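Long-range contacts in uncharacterized protein (Bacteroides eggerthii, PDB 4FTD), which is of unknown function but pairs a six-bladed beta-propeller with an immunoglobulin-like domain and may take part in carbohydrate metabolism: residues Pro110-Asp115 / Phe347-Tyr352; Leu149-Pro154 / Val202-Leu207. One frame throughout, in Å; residues are numbered along the deposited sequence.

In the fold
The chain divides into an immunoglobulin-like domain at its N-terminal end and a six-bladed beta-propeller, and both contacts concern the propeller. Contact 1 sits at the junction: its first segment lies in the loop between strand 98-106 of the N-terminal domain and strand 120-125 of the propeller, and its second covers the turn between strands 342-347 and 350-357. Contact 2 lies between two neighbouring blades, joining strand 147-152 to strand 201-207. Their centres are 34 Å apart and their nearest atoms about 21 Å, so they do not touch. Along the chain, contact 2 is nested within the loop closed by contact 1, which brings the connector against a blade whose strands come more than 200 residues later.

Contact 1: Pro110-Asp115 / Phe347-Tyr352; sequences PVFGAD and FNEERY
Two torsions set up the contact with Gly-113 and Ala-114: Asn-348 holds CG anti to the backbone N (chi1 -167°), which carries its amide to Gly-113, while CG of Tyr-352 lies anti to the carbonyl carbon (chi1 -50°), and the ring carries its hydroxyl to Ala-114 N. Asn-348 ND2 donates to Gly-113 O at 3.2 Å, almost straight at 173° and with the acceptor in the amide plane; a water links the same nitrogen to Val-111 O. Going the other way, Gly-113 N bonds Asn-348 O at 2.9 Å. Tyr-352 OH accepts from Ala-114 N at 2.9 Å and donates to Glu-350 OE1, a contact modelled at 2.5 Å, short enough that the exact length is doubtful. A second water donates to Glu-350 OE2 and Phe-112 O. All this happens at a type I' turn, Phe-347 to Glu-350, of a propeller hairpin, met by the connector from the immunoglobulin-like domain. Gly-113 has positive phi, and a CB there would collide with both Glu-350 OE1 and Tyr-352 OH. With an alanine in place of Glu-350, the Tyr-352 hydroxyl would probably lose its carboxylate acceptor and be freer to turn. Lys-448 NZ also bonds Phe-112 O and Ala-114 O. Ala-114 CB rests 3.8 Å from Phe-347 CE2, and at the outer side the Glu-349 carboxylate lies oblique to the Phe-112 ring, with Glu-349 OE1 3.7 Å from Phe-112 CE1.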
loop_
_atom_site.group_PDB
_atom_site.type_symbol
_atom_site.label_atom_id
_atom_site.label_comp_id
_atom_site.label_asym_id
_atom_site.label_seq_id
_atom_site.Cartn_x
_atom_site.Cartn_y
_atom_site.Cartn_z
ATOM N N PRO A 110 -13.469 -0.276 18.008
ATOM C CA PRO A 110 -13.216 -0.885 16.708
ATOM C C PRO A 110 -11.917 -0.397 16.110
ATOM O O PRO A 110 -11.512 0.719 16.391
ATOM C CB PRO A 110 -14.402 -0.421 15.875
ATOM C CG PRO A 110 -15.493 -0.276 16.864
ATOM C CD PRO A 110 -14.795 0.358 18.033
ATOM N N VAL A 111 -11.261 -1.246 15.331
ATOM C CA VAL A 111 -9.993 -0.903 14.683
ATOM C C VAL A 111 -10.120 -1.168 13.191
ATOM O O VAL A 111 -10.906 -2.016 12.767
ATOM C CB VAL A 111 -8.804 -1.659 15.305
ATOM C CG1 VAL A 111 -8.636 -1.259 16.764
ATOM C CG2 VAL A 111 -9.011 -3.160 15.193
ATOM N N PHE A 112 -9.360 -0.419 12.399
ATOM C CA PHE A 112 -9.467 -0.438 10.948
ATOM C C PHE A 112 -8.116 -0.470 10.273
ATOM O O PHE A 112 -7.096 -0.196 10.885
ATOM C CB PHE A 112 -10.267 0.779 10.490
ATOM C CG PHE A 112 -11.638 0.842 11.090
ATOM C CD1 PHE A 112 -12.649 0.016 10.619
ATOM C CD2 PHE A 112 -11.909 1.680 12.157
ATOM C CE1 PHE A 112 -13.916 0.035 11.190
ATOM C CE2 PHE A 112 -13.178 1.696 12.752
ATOM C CZ PHE A 112 -14.185 0.870 12.259
ATOM N N GLY A 113 -8.135 -0.836 9.000
ATOM C CA GLY A 113 -6.957 -0.852 8.176
ATOM C C GLY A 113 -6.052 -2.047 8.401
ATOM O O GLY A 113 -6.450 -3.054 8.958
ATOM N N ALA A 114 -4.832 -1.917 7.899
ATOM C CA ALA A 114 -3.785 -2.919 8.001
ATOM C C ALA A 114 -3.023 -2.742 9.304
ATOM O O ALA A 114 -2.925 -1.642 9.843
ATOM C CB ALA A 114 -2.817 -2.763 6.846
ATOM N N ASP A 115 -2.481 -3.835 9.816
ATOM C CA ASP A 115 -1.613 -3.766 10.972
ATOM C C ASP A 115 -0.177 -3.777 10.453
ATOM O O ASP A 115 0.410 -4.831 10.186
ATOM C CB ASP A 115 -1.865 -4.920 11.889
ATOM C CG ASP A 115 -1.160 -4.776 13.209
ATOM O OD1 ASP A 115 -0.222 -3.957 13.339
ATOM O OD2 ASP A 115 -1.567 -5.505 14.113
ATOM N N PHE A 347 -8.181 -0.062 1.891
ATOM C CA PHE A 347 -8.110 -1.353 2.555
ATOM C C PHE A 347 -8.727 -1.307 3.946
ATOM O O PHE A 347 -8.274 -0.524 4.796
ATOM C CB PHE A 347 -6.654 -1.803 2.664
ATOM C CG PHE A 347 -6.476 -3.133 3.333
ATOM C CD1 PHE A 347 -6.716 -4.309 2.635
ATOM C CD2 PHE A 347 -6.049 -3.217 4.665
ATOM C CE1 PHE A 347 -6.554 -5.553 3.252
ATOM C CE2 PHE A 347 -5.904 -4.457 5.293
ATOM C CZ PHE A 347 -6.149 -5.626 4.583
ATOM N N ASN A 348 -9.743 -2.153 4.165
ATOM C CA ASN A 348 -10.417 -2.299 5.462
ATOM C C ASN A 348 -10.753 -0.933 6.079
ATOM O O ASN A 348 -10.417 -0.628 7.249
ATOM C CB ASN A 348 -9.543 -3.174 6.397
ATOM C CG ASN A 348 -10.277 -3.645 7.649
ATOM O OD1 ASN A 348 -11.478 -3.893 7.624
ATOM N ND2 ASN A 348 -9.535 -3.786 8.759
ATOM N N GLU A 349 -11.381 -0.103 5.245
ATOM C CA GLU A 349 -11.869 1.230 5.623
ATOM C C GLU A 349 -10.797 2.289 5.895
ATOM O O GLU A 349 -11.106 3.364 6.388
ATOM C CB GLU A 349 -12.876 1.139 6.754
ATOM C CG GLU A 349 -14.015 0.182 6.403
ATOM C CD GLU A 349 -15.005 0.020 7.519
ATOM O OE1 GLU A 349 -15.491 1.054 8.025
ATOM O OE2 GLU A 349 -15.290 -1.140 7.889
ATOM N N GLU A 350 -9.562 2.017 5.510
ATOM C CA GLU A 350 -8.505 3.034 5.528
ATOM C C GLU A 350 -8.002 3.267 4.120
ATOM O O GLU A 350 -8.294 2.488 3.239
ATOM C CB GLU A 350 -7.388 2.645 6.487
ATOM C CG GLU A 350 -7.824 2.809 7.947
ATOM C CD GLU A 350 -6.658 2.900 8.917
ATOM O OE1 GLU A 350 -5.524 2.436 8.641
ATOM O OE2 GLU A 350 -6.897 3.463 9.984
ATOM N N ARG A 351 -7.260 4.355 3.931
ATOM C CA ARG A 351 -6.755 4.767 2.621
ATOM C C ARG A 351 -5.279 5.125 2.791
ATOM O O ARG A 351 -4.932 5.937 3.632
ATOM C CB ARG A 351 -7.568 5.952 2.051
ATOM C CG ARG A 351 -7.054 6.501 0.708
ATOM C CD ARG A 351 -7.977 7.557 0.109
ATOM N NE ARG A 351 -8.221 8.533 1.126
ATOM C CZ ARG A 351 -9.351 9.196 1.340
ATOM N NH1 ARG A 351 -10.379 9.089 0.518
ATOM N NH2 ARG A 351 -9.429 10.004 2.402
ATOM N N TYR A 352 -4.434 4.484 1.985
ATOM C CA TYR A 352 -2.998 4.651 2.015
ATOM C C TYR A 352 -2.441 5.130 0.676
ATOM O O TYR A 352 -3.055 4.917 -0.370
ATOM C CB TYR A 352 -2.324 3.313 2.359
ATOM C CG TYR A 352 -2.887 2.640 3.573
ATOM C CD1 TYR A 352 -2.874 3.278 4.803
ATOM C CD2 TYR A 352 -3.448 1.358 3.507
ATOM C CE1 TYR A 352 -3.427 2.689 5.936
ATOM C CE2 TYR A 352 -3.991 0.754 4.647
ATOM C CZ TYR A 352 -3.976 1.427 5.858
ATOM O OH TYR A 352 -4.511 0.856 7.003
HETATM O O HOH W 1 -10.042 -4.505 11.366
HETATM O O HOH W 2 -5.675 2.435 12.236
#

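Contact 2: Leu149-Pro154 / Val202-Leu207; sequences LVVSRP and VYLSSL
Apolar side chains alone join Leu-149 and Val-151 to Val-202 and Leu-204 in this buried contact between two adjacent blades of the beta-propeller. Each strand is the second of its own four-stranded antiparallel sheet, 147-152 in one blade and 201-207 in the next, and no hydrogen bond passes between them. The two segments run nearly the same way, 20° apart, with their axes 9.7 Å from each other at closest approach. That spacing is filled by side chains, as expected where one blade lies against the next. Leu-149 has CG anti to the backbone N (chi1 164°) and reaches across to meet Val-202 tip to tip, CD2 standing 3.9 Å from Val-202 CG1. Leu-197, on strand 190-198, touches both of these residues and extends the apolar layer, and Leu-164 packs on Leu-149 from its own blade. Two residues further along each strand, Val-151 and Leu-204 lie alongside one another, pointing opposite ways. Val-151 is the centre of an inverse gamma turn, closed by a weak bond from Ser-152 N to Val-150 O. Tyr-203 points its CB away from strand 147-152, and its hydroxyl bonds His-279 O. Between the two pairs, Leu-204 CD2 comes within 4.2 Å of Leu-149 CD2, and the same methyl touches both branches of Val-151, at 3.7 Å from CG2 and 3.9 Å from CG1.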
loop_
_atom_site.group_PDB
_atom_site.type_symbol
_atom_site.label_atom_id
_atom_site.label_comp_id
_atom_site.label_asym_id
_atom_site.label_seq_id
_atom_site.Cartn_x
_atom_site.Cartn_y
_atom_site.Cartn_z
ATOM N N LEU A 149 6.501 -9.917 -12.619
ATOM C CA LEU A 149 7.041 -9.735 -13.968
ATOM C C LEU A 149 8.365 -8.990 -13.825
ATOM O O LEU A 149 8.413 -7.972 -13.135
ATOM C CB LEU A 149 6.068 -8.919 -14.824
ATOM C CG LEU A 149 6.577 -8.286 -16.145
ATOM C CD1 LEU A 149 6.930 -9.410 -17.134
ATOM C CD2 LEU A 149 5.563 -7.270 -16.712
ATOM N N VAL A 150 9.433 -9.522 -14.440
ATOM C CA VAL A 150 10.745 -8.913 -14.454
ATOM C C VAL A 150 11.065 -8.592 -15.908
ATOM O O VAL A 150 11.065 -9.494 -16.742
ATOM C CB VAL A 150 11.814 -9.832 -13.878
ATOM C CG1 VAL A 150 13.140 -9.090 -13.934
ATOM C CG2 VAL A 150 11.407 -10.241 -12.460
ATOM N N VAL A 151 11.230 -7.291 -16.238
ATOM C CA VAL A 151 11.389 -6.887 -17.645
ATOM C C VAL A 151 12.897 -6.816 -17.879
ATOM O O VAL A 151 13.491 -5.759 -17.991
ATOM C CB VAL A 151 10.666 -5.568 -18.002
ATOM C CG1 VAL A 151 10.789 -5.300 -19.510
ATOM C CG2 VAL A 151 9.223 -5.631 -17.535
ATOM N N SER A 152 13.507 -7.989 -17.937
ATOM C CA SER A 152 14.936 -8.069 -18.115
ATOM C C SER A 152 15.343 -8.088 -19.597
ATOM O O SER A 152 14.757 -8.775 -20.395
ATOM C CB SER A 152 15.498 -9.324 -17.428
ATOM O OG SER A 152 14.807 -10.474 -17.850
ATOM N N ARG A 153 16.292 -7.227 -19.941
ATOM C CA ARG A 153 16.925 -7.274 -21.243
ATOM C C ARG A 153 18.150 -8.196 -21.033
ATOM O O ARG A 153 18.801 -8.138 -20.001
ATOM C CB ARG A 153 17.390 -5.894 -21.681
ATOM C CG ARG A 153 16.253 -4.995 -22.168
ATOM C CD ARG A 153 16.850 -3.723 -22.739
ATOM N NE ARG A 153 17.266 -2.889 -21.619
ATOM C CZ ARG A 153 18.377 -2.143 -21.547
ATOM N NH1 ARG A 153 19.289 -2.125 -22.509
ATOM N NH2 ARG A 153 18.601 -1.438 -20.445
ATOM N N PRO A 154 18.431 -9.053 -22.010
ATOM C CA PRO A 154 19.451 -10.067 -21.808
ATOM C C PRO A 154 20.876 -9.502 -21.728
ATOM O O PRO A 154 21.291 -8.779 -22.595
ATOM C CB PRO A 154 19.302 -10.982 -23.008
ATOM C CG PRO A 154 18.504 -10.221 -24.021
ATOM C CD PRO A 154 17.701 -9.216 -23.273
ATOM N N VAL A 202 0.045 -9.462 -19.588
ATOM C CA VAL A 202 1.314 -8.772 -19.591
ATOM C C VAL A 202 1.328 -7.720 -20.707
ATOM O O VAL A 202 0.873 -7.965 -21.840
ATOM C CB VAL A 202 2.483 -9.736 -19.776
ATOM C CG1 VAL A 202 3.799 -8.957 -19.780
ATOM C CG2 VAL A 202 2.428 -10.796 -18.684
ATOM N N TYR A 203 1.818 -6.540 -20.347
ATOM C CA TYR A 203 2.098 -5.483 -21.286
ATOM C C TYR A 203 3.569 -5.143 -21.214
ATOM O O TYR A 203 4.085 -4.996 -20.117
ATOM C CB TYR A 203 1.358 -4.225 -20.890
ATOM C CG TYR A 203 -0.149 -4.310 -21.023
ATOM C CD1 TYR A 203 -0.929 -4.919 -20.017
ATOM C CD2 TYR A 203 -0.782 -3.829 -22.136
ATOM C CE1 TYR A 203 -2.324 -5.024 -20.163
ATOM C CE2 TYR A 203 -2.149 -3.899 -22.259
ATOM C CZ TYR A 203 -2.911 -4.489 -21.266
ATOM O OH TYR A 203 -4.270 -4.635 -21.417
ATOM N N LEU A 204 4.220 -4.972 -22.362
ATOM C CA LEU A 204 5.561 -4.418 -22.416
ATOM C C LEU A 204 5.605 -3.290 -23.441
ATOM O O LEU A 204 4.904 -3.320 -24.422
ATOM C CB LEU A 204 6.601 -5.473 -22.791
ATOM C CG LEU A 204 6.883 -6.713 -21.924
ATOM C CD1 LEU A 204 8.036 -7.482 -22.513
ATOM C CD2 LEU A 204 7.176 -6.342 -20.488
ATOM N N SER A 205 6.527 -2.336 -23.245
ATOM C CA SER A 205 6.741 -1.282 -24.194
ATOM C C SER A 205 8.234 -1.141 -24.510
ATOM O O SER A 205 9.072 -1.328 -23.615
ATOM C CB SER A 205 6.168 0.026 -23.681
ATOM O OG SER A 205 6.568 0.327 -22.324
ATOM N N SER A 206 8.536 -0.760 -25.751
ATOM C CA SER A 206 9.901 -0.522 -26.174
ATOM C C SER A 206 10.392 0.837 -25.640
ATOM O O SER A 206 9.604 1.592 -25.020
ATOM C CB SER A 206 9.999 -0.574 -27.715
ATOM O OG SER A 206 9.440 0.544 -28.360
ATOM N N LEU A 207 11.663 1.107 -25.868
ATOM C CA LEU A 207 12.289 2.400 -25.655
ATOM C C LEU A 207 12.535 2.964 -27.065
ATOM O O LEU A 207 13.256 2.351 -27.861
ATOM C CB LEU A 207 13.604 2.353 -24.851
ATOM C CG LEU A 207 14.214 3.783 -24.753
ATOM C CD1 LEU A 207 13.656 4.378 -23.522
ATOM C CD2 LEU A 207 15.720 3.755 -24.662
#